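Local coordinates for pilus assembly protein CpaE (Caulobacter crescentus, PDB 4N0P), which takes part in pilus assembly and, as a whole protein, probably binds and hydrolyses ATP, this chain being its receiver-like domain, at residues T24-C29 with A51-D56; Q69-L74 with P99-V104. All blocks are in the same frame, centred on the assembly; numbering follows the deposited sequence.

Contact 1: T24-C29 with A51-D56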
loop_
_atom_site.group_PDB
_atom_site.type_symbol
_atom_site.label_atom_id
_atom_site.label_comp_id
_atom_site.label_asym_id
_atom_site.label_seq_id
_atom_site.Cartn_x
_atom_site.Cartn_y
_atom_site.Cartn_z
ATOM N N THR A 24 1.642 11.083 -4.340
ATOM C CA THR A 24 1.772 11.089 -2.881
ATOM C C THR A 24 1.397 9.700 -2.409
ATOM O O THR A 24 0.373 9.151 -2.856
ATOM C CB THR A 24 0.914 12.179 -2.234
ATOM O OG1 THR A 24 -0.410 12.106 -2.800
ATOM C CG2 THR A 24 1.483 13.567 -2.457
ATOM N N ILE A 25 2.244 9.104 -1.560
ATOM C CA ILE A 25 2.024 7.772 -1.021
ATOM C C ILE A 25 1.960 7.849 0.496
ATOM O O ILE A 25 2.882 8.392 1.090
ATOM C CB ILE A 25 3.151 6.760 -1.427
ATOM C CG1 ILE A 25 3.344 6.633 -2.953
ATOM C CG2 ILE A 25 2.918 5.377 -0.741
ATOM C CD1 ILE A 25 4.670 5.855 -3.361
ATOM N N HIS A 26 0.916 7.316 1.112
ATOM C CA HIS A 26 0.833 7.220 2.575
ATOM C C HIS A 26 0.870 5.757 2.925
ATOM O O HIS A 26 -0.002 5.008 2.468
ATOM C CB HIS A 26 -0.442 7.867 3.138
ATOM C CG HIS A 26 -0.504 9.365 3.034
ATOM N ND1 HIS A 26 -1.637 10.059 3.437
ATOM C CD2 HIS A 26 0.414 10.243 2.558
ATOM C CE1 HIS A 26 -1.382 11.334 3.173
ATOM N NE2 HIS A 26 -0.151 11.497 2.664
ATOM N N ALA A 27 1.885 5.324 3.702
ATOM C CA ALA A 27 1.963 3.925 4.067
ATOM C C ALA A 27 1.673 3.807 5.567
ATOM O O ALA A 27 2.341 4.431 6.376
ATOM C CB ALA A 27 3.353 3.364 3.719
ATOM N N PHE A 28 0.646 3.077 5.929
ATOM C CA PHE A 28 0.281 2.840 7.341
ATOM C C PHE A 28 0.683 1.444 7.646
ATOM O O PHE A 28 -0.041 0.514 7.283
ATOM C CB PHE A 28 -1.234 3.053 7.577
ATOM C CG PHE A 28 -1.666 4.490 7.486
ATOM C CD1 PHE A 28 -1.952 5.072 6.255
ATOM C CD2 PHE A 28 -1.850 5.252 8.635
ATOM C CE1 PHE A 28 -2.335 6.408 6.173
ATOM C CE2 PHE A 28 -2.245 6.582 8.548
ATOM C CZ PHE A 28 -2.472 7.155 7.315
ATOM N N CYS A 29 1.882 1.278 8.235
ATOM C CA CYS A 29 2.453 -0.046 8.536
ATOM C C CYS A 29 2.094 -0.501 9.927
ATOM O O CYS A 29 1.872 0.312 10.821
ATOM C CB CYS A 29 3.968 -0.042 8.347
ATOM S SG CYS A 29 4.507 0.693 6.784
ATOM N N ALA A 51 6.218 11.484 -3.130
ATOM C CA ALA A 51 6.341 11.938 -1.743
ATOM C C ALA A 51 5.780 10.804 -0.894
ATOM O O ALA A 51 4.572 10.572 -0.945
ATOM C CB ALA A 51 5.559 13.239 -1.549
ATOM N N THR A 52 6.641 10.038 -0.198
ATOM C CA THR A 52 6.175 8.878 0.577
ATOM C C THR A 52 6.266 9.148 2.066
ATOM O O THR A 52 7.354 9.464 2.552
ATOM C CB THR A 52 7.021 7.611 0.232
ATOM O OG1 THR A 52 7.049 7.402 -1.182
ATOM C CG2 THR A 52 6.531 6.342 0.964
ATOM N N ILE A 53 5.159 8.990 2.780
ATOM C CA ILE A 53 5.098 9.187 4.231
ATOM C C ILE A 53 4.737 7.870 4.869
ATOM O O ILE A 53 3.690 7.288 4.565
ATOM C CB ILE A 53 4.067 10.287 4.626
ATOM C CG1 ILE A 53 4.355 11.636 3.935
ATOM C CG2 ILE A 53 4.059 10.474 6.162
ATOM C CD1 ILE A 53 3.093 12.500 3.892
ATOM N N VAL A 54 5.615 7.394 5.785
ATOM C CA VAL A 54 5.356 6.150 6.484
ATOM C C VAL A 54 4.750 6.502 7.888
ATOM O O VAL A 54 5.255 7.395 8.593
ATOM C CB VAL A 54 6.645 5.281 6.501
ATOM C CG1 VAL A 54 6.413 3.956 7.205
ATOM C CG2 VAL A 54 7.113 5.020 5.076
ATOM N N ARG A 55 3.579 5.931 8.194
ATOM C CA ARG A 55 2.885 6.180 9.464
ATOM C C ARG A 55 2.667 4.861 10.214
ATOM O O ARG A 55 2.738 3.785 9.618
ATOM C CB ARG A 55 1.568 6.949 9.261
ATOM C CG ARG A 55 1.808 8.396 8.846
ATOM C CD ARG A 55 0.518 9.122 8.607
ATOM N NE ARG A 55 0.782 10.536 8.395
ATOM C CZ ARG A 55 0.646 11.158 7.237
ATOM N NH1 ARG A 55 0.226 10.497 6.165
ATOM N NH2 ARG A 55 0.938 12.446 7.135
ATOM N N ASP A 56 2.434 4.953 11.540
ATOM C CA ASP A 56 2.229 3.762 12.363
ATOM C C ASP A 56 0.746 3.559 12.616
ATOM O O ASP A 56 -0.062 4.438 12.304
ATOM C CB ASP A 56 2.999 3.890 13.703
ATOM C CG ASP A 56 2.589 5.067 14.581
ATOM O OD1 ASP A 56 2.131 6.093 14.028
ATOM O OD2 ASP A 56 2.773 4.976 15.821
#
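Thr24 and Ala51 start a parallel pairing of strands 24-28 and 51-55, part of the beta-alpha-beta unit that passes through helix 32-42. Ile25 is held through both its N-H and its C=O: N donates to Ala51 O (2.8 Å) and O accepts from Ile53 N. Its branched side chain lies beside Thr52, with CD1 3.6 Å from Thr52 OG1. His26 turns to the other face, where Arg55 NH1 sits 3.3 Å above the ring, over its centre. The guanidinium stands nearly upright to that ring, with planes 83° apart. Ala27, whose methyl lies on the same face as Ile25 and touches Met76, continues the backbone pairing through its N to Ile53 O and its O to Arg55 N (2.7 Å, N-H...O 173°). Phe28 lies alongside the arginine stem, whose CB makes an off-centre CH-pi contact, 4.2 Å from the ring centroid. Extended from CG to NE, Arg55 carries its guanidinium past Phe28 to His26, with Ile53 CG2 3.6 Å above one guanidinium face. Cys29 N closes the pairing on Arg55 O, and its SG meets Val54 CG1 at 3.8 Å. The positive charge of Arg55 over the ring would probably disfavour protonation of His26, whose ND1 is hydrogen-bonded to Tyr66 OH.

Contact 2: Q69-L74 with P99-V104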
loop_
_atom_site.group_PDB
_atom_site.type_symbol
_atom_site.label_atom_id
_atom_site.label_comp_id
_atom_site.label_asym_id
_atom_site.label_seq_id
_atom_site.Cartn_x
_atom_site.Cartn_y
_atom_site.Cartn_z
ATOM N N GLN A 69 -8.979 13.832 6.830
ATOM C CA GLN A 69 -8.067 14.226 5.748
ATOM C C GLN A 69 -8.427 13.528 4.414
ATOM O O GLN A 69 -8.880 12.376 4.426
ATOM C CB GLN A 69 -6.587 13.921 6.076
ATOM C CG GLN A 69 -5.887 14.885 7.029
ATOM C CD GLN A 69 -5.709 16.287 6.500
ATOM O OE1 GLN A 69 -6.470 17.191 6.835
ATOM N NE2 GLN A 69 -4.688 16.508 5.698
ATOM N N PRO A 70 -8.198 14.179 3.258
ATOM C CA PRO A 70 -8.441 13.478 1.976
ATOM C C PRO A 70 -7.360 12.425 1.697
ATOM O O PRO A 70 -6.243 12.515 2.243
ATOM C CB PRO A 70 -8.388 14.595 0.942
ATOM C CG PRO A 70 -7.419 15.606 1.527
ATOM C CD PRO A 70 -7.663 15.543 3.041
ATOM N N THR A 71 -7.707 11.389 0.888
ATOM C CA THR A 71 -6.738 10.336 0.603
ATOM C C THR A 71 -5.733 10.791 -0.493
ATOM O O THR A 71 -6.129 11.520 -1.426
ATOM C CB THR A 71 -7.426 9.028 0.209
ATOM O OG1 THR A 71 -8.397 9.302 -0.790
ATOM C CG2 THR A 71 -8.111 8.333 1.388
ATOM N N PRO A 72 -4.446 10.322 -0.397
ATOM C CA PRO A 72 -3.434 10.668 -1.408
ATOM C C PRO A 72 -3.596 9.788 -2.666
ATOM O O PRO A 72 -4.514 8.972 -2.732
ATOM C CB PRO A 72 -2.116 10.349 -0.674
ATOM C CG PRO A 72 -2.457 9.149 0.132
ATOM C CD PRO A 72 -3.854 9.463 0.655
ATOM N N SER A 73 -2.623 9.847 -3.610
ATOM C CA SER A 73 -2.669 9.023 -4.817
ATOM C C SER A 73 -2.689 7.528 -4.490
ATOM O O SER A 73 -3.426 6.764 -5.110
ATOM C CB SER A 73 -1.453 9.311 -5.710
ATOM O OG SER A 73 -1.069 10.682 -5.714
ATOM N N LEU A 74 -1.887 7.123 -3.476
ATOM C CA LEU A 74 -1.726 5.732 -3.125
ATOM C C LEU A 74 -1.679 5.559 -1.613
ATOM O O LEU A 74 -0.944 6.286 -0.937
ATOM C CB LEU A 74 -0.421 5.173 -3.773
ATOM C CG LEU A 74 -0.044 3.721 -3.408
ATOM C CD1 LEU A 74 -1.047 2.758 -3.957
ATOM C CD2 LEU A 74 1.304 3.334 -3.987
ATOM N N PRO A 99 -11.941 9.491 -5.151
ATOM C CA PRO A 99 -11.685 9.025 -6.511
ATOM C C PRO A 99 -10.229 9.282 -6.834
ATOM O O PRO A 99 -9.635 10.273 -6.359
ATOM C CB PRO A 99 -12.608 9.898 -7.375
ATOM C CG PRO A 99 -13.569 10.510 -6.434
ATOM C CD PRO A 99 -12.825 10.675 -5.162
ATOM N N GLY A 100 -9.653 8.352 -7.576
ATOM C CA GLY A 100 -8.263 8.424 -7.973
ATOM C C GLY A 100 -7.340 7.757 -6.978
ATOM O O GLY A 100 -6.176 7.522 -7.317
ATOM N N THR A 101 -7.818 7.472 -5.728
ATOM C CA THR A 101 -6.924 6.805 -4.782
ATOM C C THR A 101 -6.828 5.293 -5.051
ATOM O O THR A 101 -7.839 4.594 -5.169
ATOM C CB THR A 101 -7.416 7.066 -3.327
ATOM O OG1 THR A 101 -7.296 8.464 -3.064
ATOM C CG2 THR A 101 -6.612 6.282 -2.273
ATOM N N LYS A 102 -5.605 4.798 -5.086
ATOM C CA LYS A 102 -5.338 3.353 -5.212
ATOM C C LYS A 102 -4.983 2.807 -3.838
ATOM O O LYS A 102 -4.370 3.518 -3.034
ATOM C CB LYS A 102 -4.183 3.099 -6.198
ATOM C CG LYS A 102 -4.559 3.512 -7.632
ATOM C CD LYS A 102 -3.445 3.234 -8.608
ATOM C CE LYS A 102 -3.696 3.894 -9.956
ATOM N NZ LYS A 102 -4.861 3.292 -10.668
ATOM N N VAL A 103 -5.345 1.555 -3.575
ATOM C CA VAL A 103 -5.035 0.937 -2.288
ATOM C C VAL A 103 -4.195 -0.317 -2.516
ATOM O O VAL A 103 -4.535 -1.172 -3.341
ATOM C CB VAL A 103 -6.323 0.643 -1.450
ATOM C CG1 VAL A 103 -6.003 -0.187 -0.197
ATOM C CG2 VAL A 103 -7.038 1.950 -1.062
ATOM N N VAL A 104 -3.091 -0.424 -1.765
ATOM C CA VAL A 104 -2.210 -1.588 -1.829
ATOM C C VAL A 104 -2.177 -2.172 -0.415
ATOM O O VAL A 104 -1.985 -1.429 0.538
ATOM C CB VAL A 104 -0.793 -1.213 -2.352
ATOM C CG1 VAL A 104 0.178 -2.366 -2.149
ATOM C CG2 VAL A 104 -0.844 -0.822 -3.831
#
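Thr71 and Thr101 meet through their hydroxyls where the loop before strand 74-77 runs beside the start of strand 102-107, neighbouring strands in the parallel five-stranded sheet of the receiver-type alpha/beta fold. From CB outward, Thr101 is hemmed in by oxygens: CB lies 3.5 Å from both Thr71 OG1 and Pro72 O. Its OG1 then accepts from Thr71 OG1 (2.7 Å) and donates to Pro72 O (2.8 Å), with the donor tilted 30° from the plane of that carbonyl. The torsion that sets OG1 anti to its own carbonyl carbon (chi1 -65°) places it between these partners and leaves CG2 3.4 Å from Pro72 O and also against Thr71 CB. Threonine suits the place, since one branch relays hydrogen bonds and the other is apolar. Thr71 OG1 in turn accepts from Asp98 N, so the chain of bonds runs from the backbone of one loop to that of the other. Pro72 has no N-H to satisfy, and its carbonyl still serves as the acceptor for Thr101. Sheet pairing takes over next, with Lys102 N bound to Ser73 O at 2.9 Å. Leu74, with CG anti to its backbone N (chi1 176°), reaches across to the neighbouring strand, where CD1 touches Val104 CG2 at 3.6 Å.

Both contacts belong to the same parallel sheet: contact 1 lies at one edge, with strand 51-55 outermost, whereas contact 2 lies at the start of the central strand 74-77 and its neighbour 102-107. They touch directly, since His26 N lies 3.0 Å from Leu74 O in a probable hydrogen bond and Pro72 packs against His26 and Thr24. Both are partly buried: contact 1 at Ile25, Ala27, Phe28 and Cys29 but exposed at Ala51, Ile53 and Asp56, contact 2 at Leu74 and Val104 but exposed at Gly100. Contact 1, the larger, has regular backbone bonding and Arg55 beside Phe28 and over His26; contact 2 has one backbone hydrogen bond between its segments, at the strand's entrance, and relies on threonine hydroxyls.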